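N-isopropylammelide isopropylaminohydrolase (Burkholderia multivorans ATCC 17616, PDB 6NBO) belongs to the amidohydrolase family of TIM-barrel metalloenzymes and binds zinc ions at two neighbouring sites built from histidine and aspartate side chains. Local coordinates at residues M318-A326 and E338-H346. Sequence-based numbering, arbitrary orientation.
Sequences MLERAMLIA and EVALECVTH
Ala-340 sits against the backbone of helix 318-328 at the tightest point of this contact: its CB lies 3.5 Å from Ala-322 O and also meets Ala-326 CB. The CA atoms of Ala-322 and Ala-340 are 5.2 Å apart. The axes of 318-326 and 338-342 approach to 8.3 Å at an angle of 128°, evidence that small alanine side chains let the helices come close. Toward the other end the CA separation of Met-318 and Val-344 widens to 6.4 Å, and the longer Met-318 and branched Val-344 side chains meet there. Met-318 is bent at chi2 (-49°) and chi3 (-66°), which brings its CE to Val-344 CG1 at 3.6 Å. Val-344 buries more area here than any other residue: both its methyls also pack on Met-318 O, and CG2 reaches Ala-322 CB. On one flank Leu-319 and Leu-341 run side by side, CD2 to CD1 at 3.6 Å. Packing is looser around Ile-325, whose CD1 stays 4.2 Å from Cys-343 CB. No touching residue is exposed; solvent is approached behind the contact, where partly exposed Glu-342 turns away from 318-326 and pairs with Arg-293 and Arg-350. At the type I turn from Glu-342 to Thr-345, Leu-341 O receives Val-344 N and Thr-345 OG1 from opposite faces of its carbonyl plane, a double grip that probably helps fix Val-344. The pair lies against barrel strands: Leu-319 touches Leu-61, and the backbones of Val-344 and Cys-343 bond to Val-62 and Gly-301. With no hydrogen bond between the segments, the contact is consistent with cohesion chiefly from buried apolar surface, 363 Å² over both sides.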
# COMPACT_ATOMS: atom_id res chain seq x y z
N MET A 318 3.97 2.11 -9.20
CA MET A 318 2.58 2.25 -8.76
C MET A 318 1.72 2.94 -9.80
O MET A 318 0.49 2.81 -9.74
CB MET A 318 2.48 3.00 -7.43
CG MET A 318 3.01 2.20 -6.23
SD MET A 318 2.35 0.53 -6.14
CE MET A 318 0.62 0.88 -5.82
N LEU A 319 2.31 3.65 -10.76
CA LEU A 319 1.51 4.14 -11.88
C LEU A 319 0.95 2.97 -12.68
O LEU A 319 -0.18 3.02 -13.16
CB LEU A 319 2.33 5.07 -12.78
CG LEU A 319 2.72 6.43 -12.21
CD1 LEU A 319 3.38 7.31 -13.28
CD2 LEU A 319 1.48 7.12 -11.61
N GLU A 320 1.74 1.90 -12.82
CA GLU A 320 1.24 0.72 -13.52
C GLU A 320 0.10 0.08 -12.75
O GLU A 320 -0.86 -0.42 -13.35
CB GLU A 320 2.36 -0.28 -13.75
CG GLU A 320 1.90 -1.49 -14.56
CD GLU A 320 3.07 -2.22 -15.16
OE1 GLU A 320 3.46 -3.27 -14.61
OE2 GLU A 320 3.62 -1.72 -16.16
N ARG A 321 0.19 0.06 -11.41
CA ARG A 321 -0.92 -0.51 -10.64
C ARG A 321 -2.18 0.34 -10.80
O ARG A 321 -3.29 -0.20 -10.91
CB ARG A 321 -0.53 -0.63 -9.17
CG ARG A 321 -1.58 -1.33 -8.29
CD ARG A 321 -1.99 -2.68 -8.85
NE ARG A 321 -0.86 -3.51 -9.28
CZ ARG A 321 -0.98 -4.79 -9.64
NH1 ARG A 321 -2.16 -5.38 -9.60
NH2 ARG A 321 0.08 -5.47 -10.03
N ALA A 322 -2.02 1.66 -10.85
CA ALA A 322 -3.16 2.52 -11.11
C ALA A 322 -3.77 2.20 -12.46
O ALA A 322 -5.00 2.11 -12.59
CB ALA A 322 -2.73 3.99 -11.07
N MET A 323 -2.93 2.01 -13.48
CA MET A 323 -3.42 1.61 -14.79
C MET A 323 -4.20 0.31 -14.71
O MET A 323 -5.26 0.17 -15.35
CB MET A 323 -2.26 1.47 -15.78
CG MET A 323 -2.71 1.21 -17.21
SD MET A 323 -1.36 0.67 -18.26
CE MET A 323 -1.11 -1.00 -17.66
N LEU A 324 -3.70 -0.67 -13.96
CA LEU A 324 -4.39 -1.96 -13.92
C LEU A 324 -5.71 -1.86 -13.16
O LEU A 324 -6.70 -2.51 -13.54
CB LEU A 324 -3.49 -3.01 -13.28
CG LEU A 324 -2.24 -3.40 -14.08
CD1 LEU A 324 -1.36 -4.30 -13.23
CD2 LEU A 324 -2.65 -4.12 -15.36
N ILE A 325 -5.75 -1.05 -12.11
CA ILE A 325 -7.01 -0.79 -11.41
C ILE A 325 -8.02 -0.16 -12.37
O ILE A 325 -9.19 -0.57 -12.44
CB ILE A 325 -6.75 0.10 -10.18
CG1 ILE A 325 -5.98 -0.70 -9.11
CG2 ILE A 325 -8.06 0.64 -9.59
CD1 ILE A 325 -5.46 0.14 -7.95
N ALA A 326 -7.58 0.85 -13.13
CA ALA A 326 -8.46 1.51 -14.09
C ALA A 326 -8.99 0.52 -15.12
O ALA A 326 -10.19 0.48 -15.41
CB ALA A 326 -7.69 2.65 -14.77
N GLU A 338 -8.05 9.46 -13.29
CA GLU A 338 -7.55 10.20 -12.13
C GLU A 338 -8.09 9.61 -10.83
O GLU A 338 -7.41 9.69 -9.80
CB GLU A 338 -7.93 11.68 -12.27
CG GLU A 338 -7.19 12.34 -13.44
CD GLU A 338 -7.52 13.82 -13.59
OE1 GLU A 338 -7.90 14.45 -12.59
OE2 GLU A 338 -7.40 14.34 -14.72
N VAL A 339 -9.28 9.01 -10.86
CA VAL A 339 -9.76 8.28 -9.70
C VAL A 339 -8.85 7.10 -9.41
O VAL A 339 -8.52 6.81 -8.26
CB VAL A 339 -11.22 7.84 -9.89
CG1 VAL A 339 -11.61 6.85 -8.79
CG2 VAL A 339 -12.14 9.04 -9.90
N ALA A 340 -8.42 6.40 -10.46
CA ALA A 340 -7.50 5.29 -10.25
C ALA A 340 -6.17 5.79 -9.71
O ALA A 340 -5.59 5.18 -8.80
CB ALA A 340 -7.30 4.50 -11.55
N LEU A 341 -5.68 6.92 -10.23
CA LEU A 341 -4.43 7.49 -9.71
C LEU A 341 -4.57 7.89 -8.24
O LEU A 341 -3.62 7.76 -7.46
CB LEU A 341 -4.02 8.69 -10.56
CG LEU A 341 -2.73 9.43 -10.15
CD1 LEU A 341 -1.53 8.49 -10.27
CD2 LEU A 341 -2.53 10.67 -11.03
N GLU A 342 -5.75 8.37 -7.84
CA GLU A 342 -6.00 8.67 -6.44
C GLU A 342 -5.77 7.45 -5.54
O GLU A 342 -5.34 7.60 -4.39
CB GLU A 342 -7.42 9.22 -6.27
CG GLU A 342 -7.72 9.71 -4.87
CD GLU A 342 -9.13 10.28 -4.70
OE1 GLU A 342 -10.03 9.94 -5.50
OE2 GLU A 342 -9.32 11.07 -3.75
N CYS A 343 -6.05 6.24 -6.04
CA CYS A 343 -5.85 5.02 -5.26
C CYS A 343 -4.38 4.75 -4.92
O CYS A 343 -4.12 3.95 -4.01
CB CYS A 343 -6.40 3.80 -6.02
SG CYS A 343 -8.19 3.87 -6.26
N VAL A 344 -3.43 5.33 -5.65
CA VAL A 344 -2.01 5.16 -5.32
C VAL A 344 -1.36 6.47 -4.92
O VAL A 344 -0.13 6.55 -4.83
CB VAL A 344 -1.23 4.48 -6.47
CG1 VAL A 344 -1.91 3.18 -6.89
CG2 VAL A 344 -1.05 5.43 -7.68
N THR A 345 -2.16 7.51 -4.65
CA THR A 345 -1.65 8.76 -4.11
C THR A 345 -2.48 9.20 -2.91
O THR A 345 -2.39 8.59 -1.84
CB THR A 345 -1.59 9.85 -5.20
OG1 THR A 345 -2.85 9.95 -5.88
CG2 THR A 345 -0.49 9.53 -6.24
N HIS A 346 -3.29 10.26 -3.05
CA HIS A 346 -3.96 10.84 -1.88
C HIS A 346 -4.90 9.86 -1.20
O HIS A 346 -5.02 9.85 0.04
CB HIS A 346 -4.72 12.11 -2.28
CG HIS A 346 -3.86 13.16 -2.88
ND1 HIS A 346 -3.50 13.14 -4.21
CD2 HIS A 346 -3.27 14.25 -2.34
CE1 HIS A 346 -2.72 14.18 -4.47
NE2 HIS A 346 -2.57 14.87 -3.35